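Local coordinates for ancestral D-type dye decolorizing peroxidase (PDB 7ANV), which probably uses its haem to reduce hydrogen peroxide while oxidising dyes and related organic substrates, as other dye-decolorizing peroxidases do, at residues Thr48-Val51 / Gln52-Lys56; Ala147-Ser150 / His151-Asp155. All coordinates share one frame; numbering follows the deposited sequence.

Both contacts are local, each made within one continuous run of chain, and both belong to the N-terminal dimeric alpha+beta barrel domain of the peroxidase. Contact 1 comes first, in the opening turns of helix 48-59. Contact 2 follows where strand 142-148 gives way to helix 151-164. That strand lies between 78-84 and 20-28 in an antiparallel four-stranded sheet, and helix 48-59 directly precedes strand 78-84 in the order of secondary structure. The two centres are about 17 Å apart and the nearest atoms about 8 Å, without touching. Contact 1 lies within a helix, contact 2 at the passage from a strand into the next helix, both in the same domain.

Contact 1. Residues Thr48-Val51 / Gln52-Lys56; sequences TAQV and QKDRK. With SO4 (sulfate ion), chain H.
Val51 and Arg55 run side by side, pointing the same way, with Val51 CG1 3.5 Å from Arg55 NE at the edge of a guanidinium that turns two nitrogens on a single oxygen of a sulfate ion, probably taken from the crystallisation liquor. Arg55 NH2 makes the shorter bond to sulfate O2, 2.7 Å, and Arg55 NH1 a weak one of 3.1 Å to the same atom. The oxygen lies at the edge of the guanidinium, in its plane. A chain extended from CG to NE carries the group out to the anion.

Gln50 and Asp54, four residues apart (i to i+4) along the helix, are joined by an amide N-H. Gln50 NE2 donates to Asp54 OD1 at 2.8 Å with an N-H...O angle of 160°. The acceptor is in the Gln50 amide plane, while the nitrogen comes from above the carboxylate plane; the two planes are 54° apart. With CG anti to the backbone N (chi1 -176°), the Gln50 chain bends at chi2 and brings NE2 to Asp54 OD1. The same pair is tied through the backbone, Asp54 N to Gln50 O at 2.8 Å, and Arg55 N bonds to Val51 O at the same length.

Leu13 O accepts a bond from Thr48 OG1, and Gly15 O takes one from Arg55 NH2, so the loop ahead of strand 20-28 holds two points on this helix. The sulfate is also hydrogen-bonded to Lys18 N. Thr48 also packs on Phe209 and Asp54 on Leu77, just ahead of strand 78-84.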
ATOM      1  N   THR A  48      -5.687 -14.960 -10.760  1.00 17.90           N
ATOM      2  CA  THR A  48      -4.499 -14.379 -11.429  1.00 18.33           C
ATOM      3  C   THR A  48      -4.497 -14.826 -12.892  1.00 18.33           C
ATOM      4  O   THR A  48      -4.120 -14.004 -13.775  1.00 18.83           O
ATOM      5  CB  THR A  48      -3.210 -14.718 -10.667  1.00 18.74           C
ATOM      6  OG1 THR A  48      -3.208 -14.047  -9.412  1.00 19.41           O
ATOM      7  CG2 THR A  48      -1.993 -14.298 -11.452  1.00 19.67           C
ATOM      8  N   ALA A  49      -4.860 -16.082 -13.179  1.00 18.33           N
ATOM      9  CA  ALA A  49      -4.951 -16.571 -14.570  1.00 19.27           C
ATOM     10  C   ALA A  49      -5.849 -15.616 -15.375  1.00 19.11           C
ATOM     11  O   ALA A  49      -5.449 -15.204 -16.494  1.00 19.67           O
ATOM     12  CB  ALA A  49      -5.443 -18.018 -14.617  1.00 19.96           C
ATOM     13  N   GLN A  50      -7.041 -15.283 -14.860  1.00 18.98           N
ATOM     14  CA  GLN A  50      -7.998 -14.428 -15.581  1.00 19.69           C
ATOM     15  C   GLN A  50      -7.421 -13.018 -15.698  1.00 19.63           C
ATOM     16  O   GLN A  50      -7.540 -12.408 -16.750  1.00 19.66           O
ATOM     17  CB  GLN A  50      -9.352 -14.379 -14.886  1.00 19.60           C
ATOM     18  CG  GLN A  50     -10.365 -13.574 -15.688  1.00 20.28           C
ATOM     19  CD  GLN A  50     -10.607 -14.150 -17.059  1.00 21.12           C
ATOM     20  OE1 GLN A  50     -10.725 -15.354 -17.245  1.00 21.74           O
ATOM     21  NE2 GLN A  50     -10.681 -13.287 -18.052  1.00 21.40           N
ATOM     22  N   VAL A  51      -6.778 -12.513 -14.659  1.00 19.40           N
ATOM     23  CA  VAL A  51      -6.133 -11.161 -14.753  1.00 20.58           C
ATOM     24  C   VAL A  51      -5.134 -11.114 -15.911  1.00 21.57           C
ATOM     25  O   VAL A  51      -5.074 -10.114 -16.643  1.00 22.44           O
ATOM     26  CB  VAL A  51      -5.463 -10.777 -13.421  1.00 20.16           C
ATOM     27  CG1 VAL A  51      -4.398  -9.698 -13.584  1.00 21.30           C
ATOM     28  CG2 VAL A  51      -6.482 -10.370 -12.410  1.00 20.18           C
ATOM     29  N   GLN A  52      -4.329 -12.153 -16.070  1.00 22.11           N
ATOM     30  CA  GLN A  52      -3.305 -12.179 -17.141  1.00 24.03           C
ATOM     31  C   GLN A  52      -4.004 -12.157 -18.495  1.00 24.72           C
ATOM     32  O   GLN A  52      -3.512 -11.466 -19.398  1.00 25.53           O
ATOM     33  CB  GLN A  52      -2.366 -13.372 -16.975  1.00 24.33           C
ATOM     34  CG  GLN A  52      -1.541 -13.261 -15.716  1.00 24.05           C
ATOM     35  CD  GLN A  52      -0.604 -12.085 -15.753  1.00 25.82           C
ATOM     36  OE1 GLN A  52      -0.884 -11.007 -15.211  1.00 27.86           O
ATOM     37  NE2 GLN A  52       0.556 -12.338 -16.309  1.00 26.36           N
ATOM     38  N   LYS A  53      -5.116 -12.871 -18.630  1.00 25.79           N
ATOM     39  CA  LYS A  53      -5.950 -12.763 -19.846  1.00 27.22           C
ATOM     40  C   LYS A  53      -6.481 -11.348 -20.007  1.00 28.28           C
ATOM     41  O   LYS A  53      -6.405 -10.833 -21.128  1.00 31.01           O
ATOM     42  CB  LYS A  53      -7.183 -13.630 -19.715  1.00 27.57           C
ATOM     43  CG  LYS A  53      -7.054 -14.959 -20.350  1.00 28.37           C
ATOM     44  CD  LYS A  53      -8.383 -15.613 -20.492  1.00 26.99           C
ATOM     45  CE  LYS A  53      -8.149 -17.069 -20.736  1.00 27.43           C
ATOM     46  NZ  LYS A  53      -7.420 -17.270 -22.013  1.00 27.38           N
ATOM     47  N   ASP A  54      -7.048 -10.781 -18.950  1.00 27.87           N
ATOM     48  CA  ASP A  54      -7.656  -9.420 -18.963  1.00 29.07           C
ATOM     49  C   ASP A  54      -6.605  -8.376 -19.372  1.00 31.41           C
ATOM     50  O   ASP A  54      -6.917  -7.506 -20.186  1.00 34.02           O
ATOM     51  CB  ASP A  54      -8.221  -9.056 -17.603  1.00 29.16           C
ATOM     52  CG  ASP A  54      -9.463  -9.836 -17.208  1.00 29.61           C
ATOM     53  OD1 ASP A  54     -10.048 -10.524 -18.091  1.00 29.56           O
ATOM     54  OD2 ASP A  54      -9.816  -9.753 -16.012  1.00 31.12           O
ATOM     55  N   ARG A  55      -5.394  -8.467 -18.824  1.00 31.22           N
ATOM     56  CA  ARG A  55      -4.314  -7.478 -19.090  1.00 33.59           C
ATOM     57  C   ARG A  55      -3.888  -7.612 -20.556  1.00 36.09           C
ATOM     58  O   ARG A  55      -3.659  -6.568 -21.187  1.00 37.88           O
ATOM     59  CB  ARG A  55      -3.177  -7.658 -18.075  1.00 33.11           C
ATOM     60  CG  ARG A  55      -3.512  -7.139 -16.686  1.00 33.21           C
ATOM     61  CD  ARG A  55      -2.378  -7.329 -15.672  1.00 33.66           C
ATOM     62  NE  ARG A  55      -2.785  -6.711 -14.421  1.00 34.09           N
ATOM     63  CZ  ARG A  55      -2.738  -5.417 -14.196  1.00 35.06           C
ATOM     64  NH1 ARG A  55      -2.225  -4.608 -15.120  1.00 37.90           N
ATOM     65  NH2 ARG A  55      -3.134  -4.941 -13.038  1.00 35.73           N
ATOM     66  N   LYS A  56      -3.812  -8.838 -21.086  1.00 37.51           N
ATOM     67  CA  LYS A  56      -3.548  -9.104 -22.525  1.00 41.24           C
ATOM     68  C   LYS A  56      -4.636  -8.415 -23.365  1.00 43.54           C
ATOM     69  O   LYS A  56      -4.280  -7.857 -24.405  1.00 46.01           O
ATOM     70  CB  LYS A  56      -3.451 -10.610 -22.811  1.00 41.74           C
ATOM     71  CG  LYS A  56      -3.479 -11.009 -24.287  1.00 44.47           C
ATOM     72  CD  LYS A  56      -2.879 -12.396 -24.545  1.00 45.44           C
ATOM     73  CE  LYS A  56      -3.456 -13.221 -25.681  1.00 47.09           C
ATOM     74  NZ  LYS A  56      -4.129 -12.430 -26.730  1.00 49.43           N
TER
HETATM   75  S   SO4 H 607      -3.782  -1.189 -14.173  1.00 58.59           S
HETATM   76  O1  SO4 H 607      -2.983   0.003 -14.072  1.00 63.53           O
HETATM   77  O2  SO4 H 607      -3.159  -2.243 -13.409  1.00 61.90           O
HETATM   78  O3  SO4 H 607      -3.882  -1.596 -15.553  1.00 61.78           O
HETATM   79  O4  SO4 H 607      -5.100  -0.925 -13.660  1.00 50.30           O

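Contact 2. Residues Ala147-Ser150 / His151-Asp155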
ATOM      1  N   ALA A 147     -13.240  -4.095  -8.936  1.00 19.62           N
ATOM      2  CA  ALA A 147     -12.379  -3.213  -9.750  1.00 20.41           C
ATOM      3  C   ALA A 147     -12.940  -3.193 -11.178  1.00 22.16           C
ATOM      4  O   ALA A 147     -13.504  -4.181 -11.607  1.00 25.24           O
ATOM      5  CB  ALA A 147     -10.974  -3.752  -9.716  1.00 20.79           C
ATOM      6  N   GLY A 148     -12.916  -2.062 -11.858  1.00 21.03           N
ATOM      7  CA  GLY A 148     -13.462  -2.008 -13.214  1.00 21.69           C
ATOM      8  C   GLY A 148     -12.949  -0.833 -14.001  1.00 21.43           C
ATOM      9  O   GLY A 148     -12.259   0.058 -13.457  1.00 20.63           O
ATOM     10  N   ASP A 149     -13.337  -0.826 -15.258  1.00 21.75           N
ATOM     11  CA  ASP A 149     -13.000   0.231 -16.224  1.00 23.71           C
ATOM     12  C   ASP A 149     -13.808   1.506 -15.951  1.00 23.44           C
ATOM     13  O   ASP A 149     -13.404   2.559 -16.430  1.00 23.83           O
ATOM     14  CB  ASP A 149     -13.300  -0.274 -17.628  1.00 24.55           C
ATOM     15  CG  ASP A 149     -14.782  -0.525 -17.832  1.00 26.32           C
ATOM     16  OD1 ASP A 149     -15.266  -1.552 -17.297  1.00 26.81           O
ATOM     17  OD2 ASP A 149     -15.426   0.297 -18.531  1.00 28.13           O
ATOM     18  N   SER A 150     -14.947   1.407 -15.262  1.00 22.94           N
ATOM     19  CA  SER A 150     -15.915   2.528 -15.158  1.00 23.75           C
ATOM     20  C   SER A 150     -16.799   2.330 -13.931  1.00 23.56           C
ATOM     21  O   SER A 150     -16.925   1.176 -13.439  1.00 22.34           O
ATOM     22  CB  SER A 150     -16.760   2.637 -16.416  1.00 23.84           C
ATOM     23  OG  SER A 150     -17.568   1.501 -16.611  1.00 24.22           O
ATOM     24  N   HIS A 151     -17.417   3.401 -13.471  1.00 23.70           N
ATOM     25  CA  HIS A 151     -18.440   3.309 -12.392  1.00 24.27           C
ATOM     26  C   HIS A 151     -19.570   2.387 -12.856  1.00 24.62           C
ATOM     27  O   HIS A 151     -20.044   1.584 -12.045  1.00 24.95           O
ATOM     28  CB  HIS A 151     -18.928   4.691 -11.985  1.00 25.00           C
ATOM     29  CG  HIS A 151     -17.846   5.586 -11.512  1.00 25.55           C
ATOM     30  ND1 HIS A 151     -17.737   6.883 -11.920  1.00 26.48           N
ATOM     31  CD2 HIS A 151     -16.783   5.336 -10.722  1.00 25.65           C
ATOM     32  CE1 HIS A 151     -16.678   7.435 -11.357  1.00 27.83           C
ATOM     33  NE2 HIS A 151     -16.068   6.501 -10.616  1.00 25.89           N
ATOM     34  N   GLU A 152     -19.977   2.468 -14.123  1.00 24.92           N
ATOM     35  CA  GLU A 152     -21.087   1.648 -14.669  1.00 26.55           C
ATOM     36  C   GLU A 152     -20.776   0.158 -14.472  1.00 24.44           C
ATOM     37  O   GLU A 152     -21.645  -0.624 -13.961  1.00 23.78           O
ATOM     38  CB  GLU A 152     -21.237   1.996 -16.150  1.00 29.34           C
ATOM     39  CG  GLU A 152     -21.808   3.377 -16.354  1.00 33.82           C
ATOM     40  CD  GLU A 152     -20.911   4.605 -16.343  1.00 35.71           C
ATOM     41  OE1 GLU A 152     -19.691   4.551 -15.968  1.00 32.66           O
ATOM     42  OE2 GLU A 152     -21.500   5.662 -16.688  1.00 40.04           O
ATOM     43  N   THR A 153     -19.567  -0.252 -14.860  1.00 23.80           N
ATOM     44  CA  THR A 153     -19.124  -1.664 -14.770  1.00 23.54           C
ATOM     45  C   THR A 153     -19.115  -2.123 -13.312  1.00 22.14           C
ATOM     46  O   THR A 153     -19.631  -3.223 -12.995  1.00 21.92           O
ATOM     47  CB  THR A 153     -17.749  -1.860 -15.405  1.00 24.63           C
ATOM     48  OG1 THR A 153     -17.893  -1.610 -16.800  1.00 25.35           O
ATOM     49  CG2 THR A 153     -17.193  -3.233 -15.135  1.00 25.32           C
ATOM     50  N   VAL A 154     -18.527  -1.329 -12.432  1.00 21.37           N
ATOM     51  CA  VAL A 154     -18.404  -1.716 -11.000  1.00 21.05           C
ATOM     52  C   VAL A 154     -19.805  -1.775 -10.374  1.00 21.71           C
ATOM     53  O   VAL A 154     -20.110  -2.741  -9.694  1.00 20.56           O
ATOM     54  CB  VAL A 154     -17.445  -0.763 -10.263  1.00 21.40           C
ATOM     55  CG1 VAL A 154     -17.508  -0.970  -8.769  1.00 21.88           C
ATOM     56  CG2 VAL A 154     -16.014  -0.942 -10.754  1.00 21.96           C
ATOM     57  N   ASP A 155     -20.644  -0.779 -10.631  1.00 22.81           N
ATOM     58  CA  ASP A 155     -21.999  -0.683 -10.019  1.00 23.57           C
ATOM     59  C   ASP A 155     -22.834  -1.886 -10.436  1.00 23.33           C
ATOM     60  O   ASP A 155     -23.559  -2.430  -9.596  1.00 21.65           O
ATOM     61  CB  ASP A 155     -22.657   0.643 -10.395  1.00 25.56           C
ATOM     62  CG  ASP A 155     -21.998   1.843  -9.744  1.00 27.94           C
ATOM     63  OD1 ASP A 155     -21.107   1.626  -8.875  1.00 28.67           O
ATOM     64  OD2 ASP A 155     -22.395   3.000 -10.107  1.00 30.91           O
TER
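Chi1 values near +60° at Asp149 (65°) and Ser150 (64°) set each polar group between its own backbone N and carbonyl carbon, which brings both within reach of Thr153 OG1. That hydroxyl stands beside its own backbone N and meets them. Thr153 OG1 donates to Asp149 OD1 at 2.7 Å, arriving on the syn side of the carboxylate, 21° out of its plane; the two side chains cross at about a right angle. Ser150 OG lies 3.1 Å from Thr153 OG1 and equally far from Asp149 OD2. Asp149 OD1 also accepts Leu77 N, so this oxygen takes two bonds. Without the carboxylate, as with an alanine here, Thr153 OG1 and Leu77 N would probably lose their common acceptor.

Val154 N bonds to Ser150 O at 3.1 Å, in the first turn of the helix. Val154 CG2 packs 3.5 Å from Gly148 N, and a beta carbon on Gly148 would fall against the same methyl. His151 NE2 bonds elsewhere, to Asp183 OD1. Ser150 is the N-cap residue of helix 151-164, and the whole forms the strand-to-helix turn that leaves strand 142-148 of the alpha+beta barrel domain.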